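PDB 3U4F: mandelate racemase/muconate lactonizing enzyme family protein from Roseovarius nubinhibens ISM, which binds magnesium and, as a member of the enolase superfamily, probably has hydro-lyase activity. Local coordinates for residues T133-I145 with G162-V174. Numbering follows the deposited sequence.
Sequences TIRAYASSMKRDI and GFDAFKVRAGAEV. With GAI (guanidine), chain F.
The guanidinium of R143 has CB of R169 over the centre of one face and the backbone N of E173 over the opposite face, toward the rim. A170 O and G171 O lie at its edge, in plane; A170 O accepts from R143 NE and from R143 NH2 (3.0 Å), and R143 NE reaches G171 O in a weak bond. An alanine in place of R143 would probably leave A170 O without both donors, uncover CB of R169 and leave the 170-173 backbone freer to shift. The F163 ring carries CB of A138 over one face, a CH-pi contact 3.9 Å from the centroid, and has A136 O at its edge. R169 turns its guanidinium edge to S140 O, gripping it with R169 NE (2.7 Å) and NH2; the same NH2 approaches N1 of the bound guanidine at 2.9 Å.

Strands 133-139 and 165-169 are neighbouring parallel strands of the enolase-superfamily barrel, joined by helix 147-161 in a beta-alpha-beta crossover. A138 N bonds A165 O, K167 N bonds A138 O nearly straight (169°), and S140 N bonds K167 O. M141, K167 and R169 belong to the guanidine pocket at the C-terminal ends of these strands. There K167, bent at chi3 (86°), crosses the Y137 ring obliquely, its CB and CD against CE1, and donates from NZ to Y137 OH (2.9 Å); K167 NZ forms a salt bridge with E231, a magnesium ligand, and lies 2.8 Å from guanidine N3. The selenium of M141, a selenomethionine, lies 3.5 Å from R169 NH2, beside the bound guanidine. At the other end, extended R135 forms a salt bridge with D164: R135 NE (2.8 Å) meets the syn lone pair of D164 OD1, and NH2 comes from above the carboxylate plane, the two planes 80° apart.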
loop_
_atom_site.group_PDB
_atom_site.type_symbol
_atom_site.label_atom_id
_atom_site.label_comp_id
_atom_site.label_asym_id
_atom_site.label_seq_id
_atom_site.Cartn_x
_atom_site.Cartn_y
_atom_site.Cartn_z
ATOM N N THR A 133 -33.543 -5.634 8.944
ATOM C CA THR A 133 -32.678 -6.668 9.475
ATOM C C THR A 133 -31.738 -7.213 8.393
ATOM O O THR A 133 -31.988 -7.048 7.194
ATOM C CB THR A 133 -33.501 -7.860 9.991
ATOM O OG1 THR A 133 -34.325 -8.296 8.918
ATOM C CG2 THR A 133 -34.403 -7.436 11.190
ATOM N N ILE A 134 -30.678 -7.877 8.861
ATOM C CA ILE A 134 -29.661 -8.521 8.019
ATOM C C ILE A 134 -29.303 -9.836 8.676
ATOM O O ILE A 134 -28.924 -9.886 9.864
ATOM C CB ILE A 134 -28.338 -7.676 7.937
ATOM C CG1 ILE A 134 -28.600 -6.252 7.489
ATOM C CG2 ILE A 134 -27.359 -8.278 6.908
ATOM C CD1 ILE A 134 -28.729 -5.273 8.628
ATOM N N ARG A 135 -29.348 -10.902 7.887
ATOM C CA ARG A 135 -28.909 -12.203 8.345
ATOM C C ARG A 135 -27.452 -12.123 8.717
ATOM O O ARG A 135 -26.666 -11.556 7.957
ATOM C CB ARG A 135 -29.037 -13.229 7.214
ATOM C CG ARG A 135 -28.658 -14.656 7.640
ATOM C CD ARG A 135 -28.862 -15.605 6.471
ATOM N NE ARG A 135 -28.504 -16.979 6.815
ATOM C CZ ARG A 135 -28.276 -17.934 5.911
ATOM N NH1 ARG A 135 -28.315 -17.652 4.618
ATOM N NH2 ARG A 135 -27.964 -19.158 6.308
ATOM N N ALA A 136 -27.082 -12.703 9.857
ATOM C CA ALA A 136 -25.660 -12.674 10.254
ATOM C C ALA A 136 -25.077 -14.082 10.243
ATOM O O ALA A 136 -25.792 -15.059 10.513
ATOM C CB ALA A 136 -25.510 -12.068 11.628
ATOM N N TYR A 137 -23.785 -14.206 9.934
ATOM C CA TYR A 137 -23.104 -15.458 10.232
ATOM C C TYR A 137 -22.133 -15.284 11.394
ATOM O O TYR A 137 -21.449 -14.261 11.488
ATOM C CB TYR A 137 -22.432 -16.063 8.988
ATOM C CG TYR A 137 -21.182 -15.380 8.420
ATOM C CD1 TYR A 137 -19.912 -15.738 8.865
ATOM C CD2 TYR A 137 -21.287 -14.476 7.355
ATOM C CE1 TYR A 137 -18.750 -15.144 8.304
ATOM C CE2 TYR A 137 -20.168 -13.896 6.767
ATOM C CZ TYR A 137 -18.891 -14.242 7.243
ATOM O OH TYR A 137 -17.764 -13.681 6.662
ATOM N N ALA A 138 -22.095 -16.288 12.272
ATOM C CA ALA A 138 -21.179 -16.355 13.405
ATOM C C ALA A 138 -19.766 -16.646 12.899
ATOM O O ALA A 138 -19.516 -17.682 12.306
ATOM C CB ALA A 138 -21.626 -17.429 14.380
ATOM N N SER A 139 -18.870 -15.693 13.070
ATOM C CA SER A 139 -17.551 -15.820 12.493
ATOM C C SER A 139 -16.526 -16.052 13.615
ATOM O O SER A 139 -16.280 -15.185 14.464
ATOM C CB SER A 139 -17.204 -14.603 11.637
ATOM O OG SER A 139 -16.023 -14.820 10.894
ATOM N N SER A 140 -15.949 -17.251 13.601
ATOM C CA SER A 140 -14.781 -17.556 14.405
ATOM C C SER A 140 -13.511 -16.976 13.763
ATOM O O SER A 140 -13.276 -17.141 12.550
ATOM C CB SER A 140 -14.621 -19.063 14.531
ATOM O OG SER A 140 -13.325 -19.373 15.035
HETATM N N MSE A 141 -12.683 -16.352 14.592
HETATM C CA MSE A 141 -11.387 -15.821 14.158
HETATM C C MSE A 141 -10.262 -16.813 14.424
HETATM O O MSE A 141 -9.153 -16.629 13.923
HETATM C CB MSE A 141 -11.074 -14.489 14.895
HETATM C CG MSE A 141 -12.147 -13.417 14.724
HETATM SE SE MSE A 141 -12.329 -12.970 12.807
HETATM C CE MSE A 141 -14.232 -12.544 12.706
ATOM N N LYS A 142 -10.538 -17.869 15.194
ATOM C CA LYS A 142 -9.451 -18.661 15.801
ATOM C C LYS A 142 -9.008 -19.873 15.000
ATOM O O LYS A 142 -9.833 -20.571 14.433
ATOM C CB LYS A 142 -9.874 -19.119 17.206
ATOM C CG LYS A 142 -9.940 -17.987 18.245
ATOM C CD LYS A 142 -10.203 -18.554 19.637
ATOM C CE LYS A 142 -9.953 -17.515 20.721
ATOM N NZ LYS A 142 -9.948 -18.096 22.104
ATOM N N ARG A 143 -7.700 -20.125 14.982
ATOM C CA ARG A 143 -7.169 -21.423 14.547
ATOM C C ARG A 143 -6.612 -22.260 15.692
ATOM O O ARG A 143 -6.397 -23.476 15.514
ATOM C CB ARG A 143 -6.074 -21.262 13.485
ATOM C CG ARG A 143 -6.621 -21.089 12.094
ATOM C CD ARG A 143 -5.569 -20.558 11.130
ATOM N NE ARG A 143 -6.155 -20.453 9.811
ATOM C CZ ARG A 143 -6.691 -19.336 9.347
ATOM N NH1 ARG A 143 -6.668 -18.223 10.091
ATOM N NH2 ARG A 143 -7.262 -19.345 8.161
ATOM N N ASP A 144 -6.387 -21.642 16.855
ATOM C CA ASP A 144 -5.870 -22.407 17.997
ATOM C C ASP A 144 -6.905 -23.331 18.662
ATOM O O ASP A 144 -6.559 -24.299 19.380
ATOM C CB ASP A 144 -5.094 -21.520 19.000
ATOM C CG ASP A 144 -5.918 -20.376 19.567
ATOM O OD1 ASP A 144 -6.759 -19.790 18.852
ATOM O OD2 ASP A 144 -5.681 -20.030 20.746
ATOM N N ILE A 145 -8.168 -23.110 18.344
ATOM C CA ILE A 145 -9.271 -23.876 18.898
ATOM C C ILE A 145 -9.403 -25.255 18.219
ATOM O O ILE A 145 -9.242 -25.367 17.009
ATOM C CB ILE A 145 -10.590 -23.027 18.769
ATOM C CG1 ILE A 145 -11.727 -23.613 19.607
ATOM C CG2 ILE A 145 -10.974 -22.770 17.282
ATOM C CD1 ILE A 145 -12.940 -22.662 19.767
ATOM N N GLY A 162 -29.662 -17.611 17.702
ATOM C CA GLY A 162 -30.429 -18.004 16.531
ATOM C C GLY A 162 -29.644 -18.007 15.230
ATOM O O GLY A 162 -30.241 -18.059 14.154
ATOM N N PHE A 163 -28.309 -17.911 15.306
ATOM C CA PHE A 163 -27.484 -17.986 14.084
ATOM C C PHE A 163 -27.824 -19.272 13.327
ATOM O O PHE A 163 -28.032 -20.303 13.963
ATOM C CB PHE A 163 -25.980 -18.051 14.423
ATOM C CG PHE A 163 -25.415 -16.791 15.026
ATOM C CD1 PHE A 163 -25.169 -15.665 14.234
ATOM C CD2 PHE A 163 -25.091 -16.742 16.377
ATOM C CE1 PHE A 163 -24.604 -14.501 14.796
ATOM C CE2 PHE A 163 -24.530 -15.586 16.951
ATOM C CZ PHE A 163 -24.302 -14.454 16.151
ATOM N N ASP A 164 -27.851 -19.210 11.993
ATOM C CA ASP A 164 -28.013 -20.419 11.163
ATOM C C ASP A 164 -26.919 -20.523 10.102
ATOM O O ASP A 164 -27.053 -21.266 9.143
ATOM C CB ASP A 164 -29.399 -20.462 10.513
ATOM C CG ASP A 164 -29.604 -19.398 9.434
ATOM O OD1 ASP A 164 -28.698 -18.581 9.129
ATOM O OD2 ASP A 164 -30.725 -19.386 8.869
ATOM N N ALA A 165 -25.865 -19.724 10.275
ATOM C CA ALA A 165 -24.678 -19.718 9.408
ATOM C C ALA A 165 -23.439 -19.503 10.273
ATOM O O ALA A 165 -23.469 -18.711 11.228
ATOM C CB ALA A 165 -24.797 -18.599 8.378
ATOM N N PHE A 166 -22.349 -20.189 9.938
ATOM C CA PHE A 166 -21.182 -20.274 10.831
ATOM C C PHE A 166 -19.913 -20.380 9.988
ATOM O O PHE A 166 -19.855 -21.186 9.061
ATOM C CB PHE A 166 -21.260 -21.507 11.749
ATOM C CG PHE A 166 -22.566 -21.631 12.503
ATOM C CD1 PHE A 166 -22.684 -21.131 13.788
ATOM C CD2 PHE A 166 -23.661 -22.243 11.911
ATOM C CE1 PHE A 166 -23.895 -21.230 14.485
ATOM C CE2 PHE A 166 -24.882 -22.325 12.572
ATOM C CZ PHE A 166 -24.995 -21.811 13.868
ATOM N N LYS A 167 -18.903 -19.569 10.307
ATOM C CA LYS A 167 -17.638 -19.640 9.567
ATOM C C LYS A 167 -16.494 -20.048 10.490
ATOM O O LYS A 167 -16.335 -19.477 11.581
ATOM C CB LYS A 167 -17.317 -18.315 8.839
ATOM C CG LYS A 167 -16.078 -18.402 7.939
ATOM C CD LYS A 167 -15.933 -17.189 7.032
ATOM C CE LYS A 167 -15.194 -16.071 7.741
ATOM N NZ LYS A 167 -15.124 -14.916 6.812
ATOM N N VAL A 168 -15.697 -21.028 10.050
ATOM C CA VAL A 168 -14.516 -21.472 10.792
ATOM C C VAL A 168 -13.273 -21.334 9.903
ATOM O O VAL A 168 -13.373 -20.895 8.762
ATOM C CB VAL A 168 -14.696 -22.947 11.303
ATOM C CG1 VAL A 168 -15.928 -23.038 12.166
ATOM C CG2 VAL A 168 -14.781 -23.881 10.139
ATOM N N ARG A 169 -12.100 -21.666 10.428
ATOM C CA ARG A 169 -10.854 -21.436 9.720
ATOM C C ARG A 169 -10.265 -22.751 9.194
ATOM O O ARG A 169 -10.345 -23.768 9.868
ATOM C CB ARG A 169 -9.849 -20.793 10.657
ATOM C CG ARG A 169 -10.351 -19.488 11.283
ATOM C CD ARG A 169 -10.367 -18.351 10.233
ATOM N NE ARG A 169 -11.380 -17.335 10.582
ATOM C CZ ARG A 169 -11.559 -16.211 9.905
ATOM N NH1 ARG A 169 -10.731 -15.910 8.904
ATOM N NH2 ARG A 169 -12.555 -15.392 10.234
ATOM N N ALA A 170 -9.654 -22.690 8.018
ATOM C CA ALA A 170 -8.861 -23.793 7.440
ATOM C C ALA A 170 -7.385 -23.404 7.373
ATOM O O ALA A 170 -7.051 -22.222 7.312
ATOM C CB ALA A 170 -9.341 -24.099 6.041
ATOM N N GLY A 171 -6.502 -24.402 7.371
ATOM C CA GLY A 171 -5.077 -24.129 7.139
ATOM C C GLY A 171 -4.448 -23.336 8.255
ATOM O O GLY A 171 -4.964 -23.280 9.358
ATOM N N ALA A 172 -3.302 -22.741 7.965
ATOM C CA ALA A 172 -2.683 -21.779 8.865
ATOM C C ALA A 172 -2.733 -20.436 8.136
ATOM O O ALA A 172 -2.706 -20.396 6.898
ATOM C CB ALA A 172 -1.242 -22.198 9.168
ATOM N N GLU A 173 -2.813 -19.338 8.888
ATOM C CA GLU A 173 -2.909 -18.001 8.292
ATOM C C GLU A 173 -1.661 -17.699 7.469
ATOM O O GLU A 173 -0.554 -17.747 7.997
ATOM C CB GLU A 173 -3.044 -16.969 9.412
ATOM C CG GLU A 173 -3.233 -15.531 8.932
ATOM C CD GLU A 173 -3.292 -14.565 10.120
ATOM O OE1 GLU A 173 -4.159 -14.749 10.985
ATOM O OE2 GLU A 173 -2.434 -13.670 10.224
ATOM N N VAL A 174 -1.853 -17.378 6.187
ATOM C CA VAL A 174 -0.770 -17.226 5.210
ATOM C C VAL A 174 0.281 -18.336 5.414
ATOM O O VAL A 174 1.498 -18.083 5.466
ATOM C CB VAL A 174 -0.169 -15.794 5.216
ATOM C CG1 VAL A 174 0.559 -15.543 3.908
ATOM C CG2 VAL A 174 -1.316 -14.750 5.380
HETATM C C GAI F . -12.260 -12.977 7.818
HETATM N N1 GAI F . -12.669 -12.750 9.040
HETATM N N2 GAI F . -10.942 -13.156 7.452
HETATM N N3 GAI F . -13.143 -12.996 6.805
HETATM O O HOH W 1 -28.079 -16.426 11.006
HETATM O O HOH W 2 -11.695 -22.487 13.336
#